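Local coordinates for protein beta-galactosidase/beta-glucuronidase (Faecalibacterium prausnitzii L2-6, PDB 6MVF) that binds flavin mononucleotide and acts as a glycoside hydrolase family 2 beta-glucuronidase of the human gut microbiome, at residues T294-Q303 with A329-H339; V354-S362 with V374-I382. All blocks are in the same frame, centred on the assembly; numbering follows the deposited sequence.

Overall arrangement
Both contacts belong to the TIM barrel of this family 2 glycoside hydrolase. From the N-terminal side, 294-303 brings in the first parallel barrel strand. Helix 314-327 follows, and contact 1 closes that loop by laying 329-339 alongside as the second strand. Helix 341-350 then leads to the third strand, in 354-362, and contact 2 closes a shorter loop when helix 368-385 packs back against the end of that strand. The two contacts neither nest nor cross; they follow in series. They meet where strands 331-334 and 353-357 pair within the barrel wall, so together they run from the inner sheet to the outer helix that reaches FMN.

Contact 1: residues T294-Q303 with A329-H339; sequences TPLRGVSRHQ and ANTIRLAHYQH
Val299 and Ser300 pair in parallel with Ile332 and Arg333, joining the first two strands of the TIM barrel across the right-handed beta-alpha-beta crossover through helix 314-327. Arg333 N donates to Val299 O at 2.8 Å, and weaving bonds from Val299 N to Thr331 O and from Arg301 N to Arg333 O continue the pairing. Before the strand, Asn330 takes over with its side chain. Its CG sits between the backbone N and the carbonyl carbon (chi1 60°), which turns the amide onto the neighbouring backbone: ND2 gives a hydrogen to Pro295 O at 2.9 Å, in the plane of the amide, while OD1 receives Arg297 N on a lone pair at 2.7 Å. Beyond the strands, Tyr337 OH is gripped twice, by His302 ND1 at 2.7 Å in a nearly straight bond and by Gln303 N at 3.1 Å. The Tyr337 and His302 rings meet rim to rim, and the Gln303 amide passes obliquely by Tyr337 CE1 on its way to Arg161. His339 is fixed by its own segment: NE2 donates to Ala335 O at 2.9 Å, so ND1 is left as acceptor for a weak bond from Arg301 NH1, which reaches it at the ring edge. Arg301 has a stronger partner in Asp320, by a salt bridge through NH2. The extended Arg333 chain runs past Ser300 OG to Asn398 OD1 and, by a salt bridge, Glu357 OE1, both reached through NH2. Leu334 CD2 covers one face of the His339 ring, 3.5 Å above its centre.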
loop_
_atom_site.group_PDB
_atom_site.type_symbol
_atom_site.label_atom_id
_atom_site.label_comp_id
_atom_site.label_asym_id
_atom_site.label_seq_id
_atom_site.Cartn_x
_atom_site.Cartn_y
_atom_site.Cartn_z
ATOM N N THR A 294 -15.297 -35.840 7.906
ATOM C CA THR A 294 -14.443 -35.094 6.985
ATOM C C THR A 294 -13.098 -35.792 6.873
ATOM O O THR A 294 -12.163 -35.493 7.628
ATOM C CB THR A 294 -14.248 -33.649 7.447
ATOM O OG1 THR A 294 -15.517 -33.071 7.763
ATOM C CG2 THR A 294 -13.571 -32.815 6.361
ATOM N N PRO A 295 -12.956 -36.729 5.937
ATOM C CA PRO A 295 -11.662 -37.414 5.798
ATOM C C PRO A 295 -10.548 -36.401 5.547
ATOM O O PRO A 295 -10.706 -35.470 4.753
ATOM C CB PRO A 295 -11.883 -38.349 4.601
ATOM C CG PRO A 295 -13.361 -38.592 4.573
ATOM C CD PRO A 295 -13.976 -37.274 5.020
ATOM N N LEU A 296 -9.433 -36.563 6.279
ATOM C CA LEU A 296 -8.259 -35.705 6.129
ATOM C C LEU A 296 -7.383 -36.213 4.986
ATOM O O LEU A 296 -6.832 -37.316 5.061
ATOM C CB LEU A 296 -7.459 -35.658 7.428
ATOM C CG LEU A 296 -8.124 -34.931 8.603
ATOM C CD1 LEU A 296 -7.102 -34.579 9.654
ATOM C CD2 LEU A 296 -8.890 -33.668 8.133
ATOM N N ARG A 297 -7.252 -35.416 3.929
ATOM C CA ARG A 297 -6.469 -35.778 2.753
ATOM C C ARG A 297 -5.518 -34.629 2.437
ATOM O O ARG A 297 -5.953 -33.546 2.018
ATOM C CB ARG A 297 -7.384 -36.096 1.563
ATOM C CG ARG A 297 -8.400 -37.223 1.826
ATOM C CD ARG A 297 -7.681 -38.547 2.203
ATOM N NE ARG A 297 -8.578 -39.686 2.392
ATOM C CZ ARG A 297 -8.827 -40.271 3.566
ATOM N NH1 ARG A 297 -8.259 -39.833 4.683
ATOM N NH2 ARG A 297 -9.657 -41.299 3.628
ATOM N N GLY A 298 -4.225 -34.846 2.648
ATOM C CA GLY A 298 -3.290 -33.757 2.481
ATOM C C GLY A 298 -1.844 -34.142 2.247
ATOM O O GLY A 298 -1.547 -35.129 1.564
ATOM N N VAL A 299 -0.929 -33.338 2.800
ATOM C CA VAL A 299 0.477 -33.368 2.418
ATOM C C VAL A 299 1.325 -33.051 3.644
ATOM O O VAL A 299 0.836 -32.560 4.660
ATOM C CB VAL A 299 0.779 -32.364 1.261
ATOM C CG1 VAL A 299 -0.117 -32.613 0.074
ATOM C CG2 VAL A 299 0.583 -30.937 1.713
ATOM N N SER A 300 2.611 -33.350 3.542
ATOM C CA SER A 300 3.619 -32.864 4.469
ATOM C C SER A 300 4.372 -31.726 3.808
ATOM O O SER A 300 4.330 -31.565 2.584
ATOM C CB SER A 300 4.580 -33.982 4.867
ATOM O OG SER A 300 3.884 -34.991 5.600
ATOM N N ARG A 301 5.062 -30.929 4.629
ATOM C CA ARG A 301 5.752 -29.736 4.145
ATOM C C ARG A 301 6.995 -29.511 4.986
ATOM O O ARG A 301 6.893 -29.386 6.208
ATOM C CB ARG A 301 4.821 -28.512 4.213
ATOM C CG ARG A 301 5.399 -27.199 3.666
ATOM C CD ARG A 301 5.697 -26.180 4.770
ATOM N NE ARG A 301 6.288 -24.955 4.231
ATOM C CZ ARG A 301 6.707 -23.920 4.964
ATOM N NH1 ARG A 301 6.611 -23.943 6.292
ATOM N NH2 ARG A 301 7.207 -22.842 4.368
ATOM N N HIS A 302 8.161 -29.466 4.340
ATOM C CA HIS A 302 9.409 -29.054 4.973
ATOM C C HIS A 302 9.569 -27.528 4.857
ATOM O O HIS A 302 8.827 -26.867 4.123
ATOM C CB HIS A 302 10.583 -29.793 4.338
ATOM C CG HIS A 302 11.029 -30.995 5.105
ATOM N ND1 HIS A 302 11.423 -30.928 6.423
ATOM C CD2 HIS A 302 11.168 -32.289 4.734
ATOM C CE1 HIS A 302 11.766 -32.134 6.839
ATOM N NE2 HIS A 302 11.630 -32.978 5.830
ATOM N N GLN A 303 10.542 -26.954 5.596
ATOM C CA GLN A 303 10.617 -25.496 5.734
ATOM C C GLN A 303 11.754 -24.837 4.921
ATOM O O GLN A 303 12.291 -23.798 5.314
ATOM C CB GLN A 303 10.715 -25.114 7.211
ATOM C CG GLN A 303 12.047 -25.363 7.853
ATOM C CD GLN A 303 12.088 -24.914 9.312
ATOM O OE1 GLN A 303 11.212 -24.192 9.777
ATOM N NE2 GLN A 303 13.119 -25.348 10.038
ATOM N N ALA A 329 -5.941 -29.748 -0.530
ATOM C CA ALA A 329 -5.610 -30.410 0.719
ATOM C C ALA A 329 -6.320 -29.753 1.906
ATOM O O ALA A 329 -6.440 -28.528 1.985
ATOM C CB ALA A 329 -4.091 -30.369 0.925
ATOM N N ASN A 330 -6.772 -30.568 2.853
ATOM C CA ASN A 330 -7.364 -30.036 4.076
ATOM C C ASN A 330 -6.528 -30.328 5.310
ATOM O O ASN A 330 -6.921 -29.941 6.413
ATOM C CB ASN A 330 -8.774 -30.587 4.286
ATOM C CG ASN A 330 -8.796 -32.097 4.408
ATOM O OD1 ASN A 330 -7.748 -32.753 4.396
ATOM N ND2 ASN A 330 -9.990 -32.659 4.552
ATOM N N THR A 331 -5.394 -31.008 5.161
ATOM C CA THR A 331 -4.524 -31.293 6.291
ATOM C C THR A 331 -3.082 -31.102 5.858
ATOM O O THR A 331 -2.726 -31.337 4.697
ATOM C CB THR A 331 -4.766 -32.730 6.844
ATOM O OG1 THR A 331 -3.928 -32.971 7.976
ATOM C CG2 THR A 331 -4.528 -33.797 5.787
ATOM N N ILE A 332 -2.256 -30.649 6.789
ATOM C CA ILE A 332 -0.830 -30.513 6.543
ATOM C C ILE A 332 -0.083 -31.104 7.721
ATOM O O ILE A 332 -0.244 -30.634 8.854
ATOM C CB ILE A 332 -0.390 -29.061 6.349
ATOM C CG1 ILE A 332 -0.968 -28.468 5.070
ATOM C CG2 ILE A 332 1.142 -29.015 6.329
ATOM C CD1 ILE A 332 -0.814 -26.942 4.996
ATOM N N ARG A 333 0.761 -32.103 7.455
ATOM C CA ARG A 333 1.691 -32.601 8.458
ATOM C C ARG A 333 2.965 -31.758 8.415
ATOM O O ARG A 333 3.693 -31.756 7.412
ATOM C CB ARG A 333 2.007 -34.080 8.243
ATOM C CG ARG A 333 3.067 -34.576 9.206
ATOM C CD ARG A 333 3.408 -36.029 8.990
ATOM N NE ARG A 333 4.460 -36.464 9.904
ATOM C CZ ARG A 333 5.419 -37.321 9.578
ATOM N NH1 ARG A 333 5.464 -37.836 8.354
ATOM N NH2 ARG A 333 6.339 -37.653 10.473
ATOM N N LEU A 334 3.233 -31.043 9.501
ATOM C CA LEU A 334 4.356 -30.110 9.552
ATOM C C LEU A 334 5.590 -30.806 10.133
ATOM O O LEU A 334 6.055 -30.529 11.242
ATOM C CB LEU A 334 3.957 -28.870 10.341
ATOM C CG LEU A 334 3.162 -27.971 9.403
ATOM C CD1 LEU A 334 2.749 -26.687 10.077
ATOM C CD2 LEU A 334 3.983 -27.692 8.133
ATOM N N ALA A 335 6.135 -31.721 9.340
ATOM C CA ALA A 335 7.290 -32.494 9.765
ATOM C C ALA A 335 8.569 -31.672 9.567
ATOM O O ALA A 335 8.586 -30.718 8.793
ATOM C CB ALA A 335 7.336 -33.811 8.982
ATOM N N HIS A 336 9.647 -32.019 10.287
ATOM C CA HIS A 336 9.705 -33.010 11.376
ATOM C C HIS A 336 10.052 -32.284 12.665
ATOM O O HIS A 336 10.810 -32.794 13.483
ATOM C CB HIS A 336 10.781 -34.086 11.152
ATOM C CG HIS A 336 10.441 -35.131 10.132
ATOM N ND1 HIS A 336 9.427 -36.051 10.306
ATOM C CD2 HIS A 336 11.029 -35.442 8.949
ATOM C CE1 HIS A 336 9.385 -36.863 9.264
ATOM N NE2 HIS A 336 10.345 -36.515 8.425
ATOM N N TYR A 337 9.523 -31.083 12.835
ATOM C CA TYR A 337 10.007 -30.172 13.866
ATOM C C TYR A 337 8.966 -29.072 14.004
ATOM O O TYR A 337 7.945 -29.071 13.311
ATOM C CB TYR A 337 11.387 -29.623 13.497
ATOM C CG TYR A 337 11.483 -29.372 12.016
ATOM C CD1 TYR A 337 10.867 -28.257 11.439
ATOM C CD2 TYR A 337 12.154 -30.256 11.187
ATOM C CE1 TYR A 337 10.937 -28.028 10.072
ATOM C CE2 TYR A 337 12.223 -30.042 9.812
ATOM C CZ TYR A 337 11.616 -28.927 9.255
ATOM O OH TYR A 337 11.681 -28.707 7.889
ATOM N N GLN A 338 9.220 -28.145 14.913
ATOM C CA GLN A 338 8.349 -26.987 15.048
ATOM C C GLN A 338 8.573 -26.043 13.867
ATOM O O GLN A 338 9.715 -25.790 13.470
ATOM C CB GLN A 338 8.626 -26.289 16.375
ATOM C CG GLN A 338 7.942 -24.975 16.553
ATOM C CD GLN A 338 8.067 -24.490 17.977
ATOM O OE1 GLN A 338 8.179 -25.290 18.907
ATOM N NE2 GLN A 338 8.062 -23.179 18.158
ATOM N N HIS A 339 7.484 -25.576 13.259
ATOM C CA HIS A 339 7.613 -24.673 12.127
ATOM C C HIS A 339 7.527 -23.205 12.580
ATOM O O HIS A 339 7.513 -22.881 13.774
ATOM C CB HIS A 339 6.566 -25.010 11.064
ATOM C CG HIS A 339 6.974 -26.118 10.141
ATOM N ND1 HIS A 339 7.114 -25.941 8.780
ATOM C CD2 HIS A 339 7.279 -27.415 10.383
ATOM C CE1 HIS A 339 7.482 -27.081 8.226
ATOM N NE2 HIS A 339 7.590 -27.989 9.176
#

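Contact 2: residues V354-S362 with V374-I382; sequences VWAEIPFIS and VMEEMKELI. With FMN (flavin mononucleotide), chain G.
Ile358, just past the third strand of the TIM barrel, packs into helix 368-385, which leads on to the fourth strand in a beta-alpha-beta unit. Its CG1 lies between backbone N and carbonyl carbon (chi1 57°), which spreads both branches over the helix. CG2 touches Met378 SD at 3.6 Å and Leu381 CD2 at 3.7 Å, while CD1 lies between Met378 and Val374 CG1. The bent Met378 chain crosses Ile358 at about a right angle and also touches Trp394 of strand 391-398. One turn earlier, Val374 CG2 stands over a face of the Phe360 ring, a CH-pi contact 4.0 Å from the centroid and 22° off the ring normal; Tyr147 meets the same ring edge-to-face. Pro359 CD lies over one face of the Glu377 carboxylate, 3.2 Å from Glu377 OE1, which also has a weak hydrogen bond with His373 NE2. Trp355 NE1 donates to Glu357 OE1 at 3.0 Å, on the anti side and tilted 31° out of the carboxylate plane; Arg333 also reaches OE1 by a salt bridge, and OE2 is bonded to His336. On the far side of the helix the extended Lys379 chain carries NZ to the FMN phosphate, but the modelled 1.9 Å from NZ to FMN O3P, too long for a covalent N-O bond and too short for a hydrogen bond, leaves the geometry doubtful. Asp174 and Tyr177 also hydrogen-bond the flavin. No hydrogen bond joins the two segments, so the contact is mainly apolar packing, with Lys379 and Glu357 both directed away from it.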
loop_
_atom_site.group_PDB
_atom_site.type_symbol
_atom_site.label_atom_id
_atom_site.label_comp_id
_atom_site.label_asym_id
_atom_site.label_seq_id
_atom_site.Cartn_x
_atom_site.Cartn_y
_atom_site.Cartn_z
ATOM N N VAL A 354 -3.678 -29.421 11.203
ATOM C CA VAL A 354 -2.217 -29.490 11.290
ATOM C C VAL A 354 -1.782 -30.566 12.281
ATOM O O VAL A 354 -2.290 -30.636 13.408
ATOM C CB VAL A 354 -1.602 -28.141 11.689
ATOM C CG1 VAL A 354 -0.109 -28.315 12.009
ATOM C CG2 VAL A 354 -1.812 -27.120 10.587
ATOM N N TRP A 355 -0.824 -31.391 11.855
ATOM C CA TRP A 355 -0.076 -32.313 12.705
ATOM C C TRP A 355 1.290 -31.664 12.974
ATOM O O TRP A 355 2.091 -31.476 12.051
ATOM C CB TRP A 355 0.005 -33.685 12.016
ATOM C CG TRP A 355 1.121 -34.701 12.403
ATOM C CD1 TRP A 355 2.362 -34.444 12.943
ATOM C CD2 TRP A 355 1.065 -36.129 12.228
ATOM N NE1 TRP A 355 3.063 -35.609 13.116
ATOM C CE2 TRP A 355 2.298 -36.659 12.686
ATOM C CE3 TRP A 355 0.095 -37.013 11.720
ATOM C CZ2 TRP A 355 2.585 -38.034 12.664
ATOM C CZ3 TRP A 355 0.383 -38.380 11.694
ATOM C CH2 TRP A 355 1.618 -38.873 12.172
ATOM N N ALA A 356 1.539 -31.288 14.229
ATOM C CA ALA A 356 2.813 -30.708 14.639
ATOM C C ALA A 356 3.615 -31.725 15.446
ATOM O O ALA A 356 3.043 -32.496 16.226
ATOM C CB ALA A 356 2.604 -29.432 15.462
ATOM N N GLU A 357 4.944 -31.723 15.267
ATOM C CA GLU A 357 5.782 -32.727 15.914
ATOM C C GLU A 357 7.152 -32.156 16.278
ATOM O O GLU A 357 7.556 -31.079 15.825
ATOM C CB GLU A 357 5.941 -33.966 15.027
ATOM C CG GLU A 357 6.789 -33.757 13.815
ATOM C CD GLU A 357 6.933 -35.025 12.967
ATOM O OE1 GLU A 357 6.051 -35.906 13.040
ATOM O OE2 GLU A 357 7.936 -35.153 12.231
ATOM N N ILE A 358 7.861 -32.908 17.122
ATOM C CA ILE A 358 9.231 -32.609 17.540
ATOM C C ILE A 358 10.170 -33.486 16.717
ATOM O O ILE A 358 9.726 -34.512 16.185
ATOM C CB ILE A 358 9.422 -32.855 19.045
ATOM C CG1 ILE A 358 9.065 -34.309 19.384
ATOM C CG2 ILE A 358 8.610 -31.868 19.870
ATOM C CD1 ILE A 358 9.131 -34.626 20.835
ATOM N N PRO A 359 11.469 -33.127 16.578
ATOM C CA PRO A 359 12.394 -33.952 15.775
ATOM C C PRO A 359 12.988 -35.140 16.524
ATOM O O PRO A 359 14.183 -35.405 16.422
ATOM C CB PRO A 359 13.488 -32.955 15.373
ATOM C CG PRO A 359 13.507 -31.987 16.503
ATOM C CD PRO A 359 12.093 -31.872 17.020
ATOM N N PHE A 360 12.164 -35.857 17.282
ATOM C CA PHE A 360 12.536 -37.136 17.896
ATOM C C PHE A 360 12.489 -38.209 16.804
ATOM O O PHE A 360 11.491 -38.910 16.609
ATOM C CB PHE A 360 11.584 -37.420 19.051
ATOM C CG PHE A 360 11.976 -38.581 19.906
ATOM C CD1 PHE A 360 13.270 -39.087 19.870
ATOM C CD2 PHE A 360 11.026 -39.185 20.743
ATOM C CE1 PHE A 360 13.619 -40.167 20.667
ATOM C CE2 PHE A 360 11.359 -40.267 21.537
ATOM C CZ PHE A 360 12.653 -40.762 21.505
ATOM N N ILE A 361 13.584 -38.327 16.053
ATOM C CA ILE A 361 13.549 -38.984 14.752
ATOM C C ILE A 361 14.618 -40.071 14.640
ATOM O O ILE A 361 15.772 -39.877 15.042
ATOM C CB ILE A 361 13.701 -37.943 13.618
ATOM C CG1 ILE A 361 13.556 -38.590 12.239
ATOM C CG2 ILE A 361 15.008 -37.194 13.739
ATOM C CD1 ILE A 361 12.965 -37.643 11.194
ATOM N N SER A 362 14.210 -41.227 14.098
ATOM C CA SER A 362 15.075 -42.262 13.522
ATOM C C SER A 362 15.781 -43.154 14.534
ATOM O O SER A 362 15.607 -44.375 14.499
ATOM C CB SER A 362 16.137 -41.652 12.612
ATOM O OG SER A 362 15.650 -41.474 11.303
ATOM N N VAL A 374 14.479 -34.069 24.651
ATOM C CA VAL A 374 13.227 -34.400 23.976
ATOM C C VAL A 374 12.042 -33.824 24.747
ATOM O O VAL A 374 11.163 -33.177 24.164
ATOM C CB VAL A 374 13.116 -35.923 23.760
ATOM C CG1 VAL A 374 11.685 -36.366 23.772
ATOM C CG2 VAL A 374 13.767 -36.335 22.428
ATOM N N MET A 375 12.027 -34.000 26.078
ATOM C CA MET A 375 10.935 -33.456 26.893
ATOM C C MET A 375 10.858 -31.937 26.785
ATOM O O MET A 375 9.763 -31.373 26.673
ATOM C CB MET A 375 11.083 -33.862 28.368
ATOM C CG MET A 375 11.193 -35.366 28.670
ATOM S SD MET A 375 9.758 -36.341 28.203
ATOM C CE MET A 375 8.608 -35.932 29.513
ATOM N N GLU A 376 12.005 -31.247 26.838
ATOM C CA GLU A 376 11.988 -29.789 26.738
ATOM C C GLU A 376 11.430 -29.343 25.396
ATOM O O GLU A 376 10.633 -28.393 25.327
ATOM C CB GLU A 376 13.387 -29.225 26.920
ATOM C CG GLU A 376 14.032 -29.546 28.236
ATOM C CD GLU A 376 13.629 -28.610 29.341
ATOM O OE1 GLU A 376 12.416 -28.367 29.512
ATOM O OE2 GLU A 376 14.533 -28.116 30.046
ATOM N N GLU A 377 11.837 -30.030 24.319
ATOM C CA GLU A 377 11.388 -29.661 22.983
ATOM C C GLU A 377 9.887 -29.861 22.833
ATOM O O GLU A 377 9.220 -29.070 22.153
ATOM C CB GLU A 377 12.147 -30.464 21.926
ATOM C CG GLU A 377 12.091 -29.848 20.549
ATOM C CD GLU A 377 13.245 -30.271 19.627
ATOM O OE1 GLU A 377 13.726 -31.428 19.720
ATOM O OE2 GLU A 377 13.661 -29.443 18.786
ATOM N N MET A 378 9.330 -30.889 23.481
ATOM C CA MET A 378 7.891 -31.074 23.409
ATOM C C MET A 378 7.158 -30.055 24.271
ATOM O O MET A 378 6.064 -29.599 23.898
ATOM C CB MET A 378 7.522 -32.485 23.827
ATOM C CG MET A 378 6.086 -32.824 23.539
ATOM S SD MET A 378 5.845 -33.073 21.765
ATOM C CE MET A 378 4.183 -32.480 21.642
ATOM N N LYS A 379 7.770 -29.669 25.382
ATOM C CA LYS A 379 7.166 -28.652 26.270
ATOM C C LYS A 379 7.141 -27.307 25.539
ATOM O O LYS A 379 6.193 -26.600 25.676
ATOM C CB LYS A 379 7.899 -28.618 27.608
ATOM C CG LYS A 379 7.060 -28.122 28.764
ATOM C CD LYS A 379 7.665 -28.290 30.124
ATOM C CE LYS A 379 6.946 -27.473 31.166
ATOM N NZ LYS A 379 7.533 -27.617 32.511
ATOM N N GLU A 380 8.183 -26.991 24.793
ATOM C CA GLU A 380 8.199 -25.747 24.034
ATOM C C GLU A 380 7.235 -25.809 22.860
ATOM O O GLU A 380 6.601 -24.807 22.521
ATOM C CB GLU A 380 9.615 -25.438 23.537
ATOM C CG GLU A 380 10.605 -25.134 24.636
ATOM C CD GLU A 380 12.015 -24.951 24.102
ATOM O OE1 GLU A 380 12.418 -25.699 23.182
ATOM O OE2 GLU A 380 12.724 -24.051 24.599
ATOM N N LEU A 381 7.126 -26.966 22.209
ATOM C CA LEU A 381 6.228 -27.070 21.065
ATOM C C LEU A 381 4.782 -26.848 21.484
ATOM O O LEU A 381 4.021 -26.175 20.786
ATOM C CB LEU A 381 6.386 -28.430 20.389
ATOM C CG LEU A 381 5.387 -28.738 19.274
ATOM C CD1 LEU A 381 5.559 -27.749 18.108
ATOM C CD2 LEU A 381 5.511 -30.200 18.818
ATOM N N ILE A 382 4.388 -27.395 22.628
ATOM C CA ILE A 382 3.001 -27.272 23.047
ATOM C C ILE A 382 2.714 -25.882 23.583
ATOM O O ILE A 382 1.666 -25.306 23.296
ATOM C CB ILE A 382 2.681 -28.361 24.080
ATOM C CG1 ILE A 382 2.718 -29.729 23.393
ATOM C CG2 ILE A 382 1.342 -28.079 24.782
ATOM C CD1 ILE A 382 2.472 -30.877 24.318
HETATM N N1 FMN G . 3.406 -20.722 33.550
HETATM C C2 FMN G . 3.999 -19.526 33.533
HETATM O O2 FMN G . 4.528 -19.059 34.543
HETATM N N3 FMN G . 4.075 -18.783 32.450
HETATM C C4 FMN G . 3.565 -19.139 31.313
HETATM O O4 FMN G . 3.641 -18.443 30.313
HETATM C C4A FMN G . 2.902 -20.396 31.260
HETATM N N5 FMN G . 2.401 -20.763 30.114
HETATM C C5A FMN G . 1.775 -21.915 29.991
HETATM C C6 FMN G . 1.255 -22.264 28.772
HETATM C C7 FMN G . 0.603 -23.436 28.624
HETATM C C7M FMN G . 0.049 -23.806 27.304
HETATM C C8 FMN G . 0.478 -24.336 29.763
HETATM C C8M FMN G . -0.223 -25.639 29.604
HETATM C C9 FMN G . 1.000 -23.978 30.986
HETATM C C9A FMN G . 1.643 -22.790 31.149
HETATM N N10 FMN G . 2.198 -22.440 32.371
HETATM C C10 FMN G . 2.842 -21.208 32.457
HETATM C "C1'" FMN G . 1.981 -23.365 33.475
HETATM C "C2'" FMN G . 3.104 -24.108 34.158
HETATM O "O2'" FMN G . 3.214 -25.256 33.357
HETATM C "C3'" FMN G . 2.736 -24.607 35.538
HETATM O "O3'" FMN G . 1.629 -23.878 36.023
HETATM C "C4'" FMN G . 3.813 -24.426 36.583
HETATM O "O4'" FMN G . 4.351 -23.128 36.375
HETATM C "C5'" FMN G . 4.901 -25.501 36.567
HETATM O "O5'" FMN G . 6.038 -25.080 35.835
HETATM P P FMN G . 7.182 -26.056 35.338
HETATM O O1P FMN G . 8.368 -25.177 35.377
HETATM O O2P FMN G . 7.175 -27.194 36.316
HETATM O O3P FMN G . 6.864 -26.552 33.968
#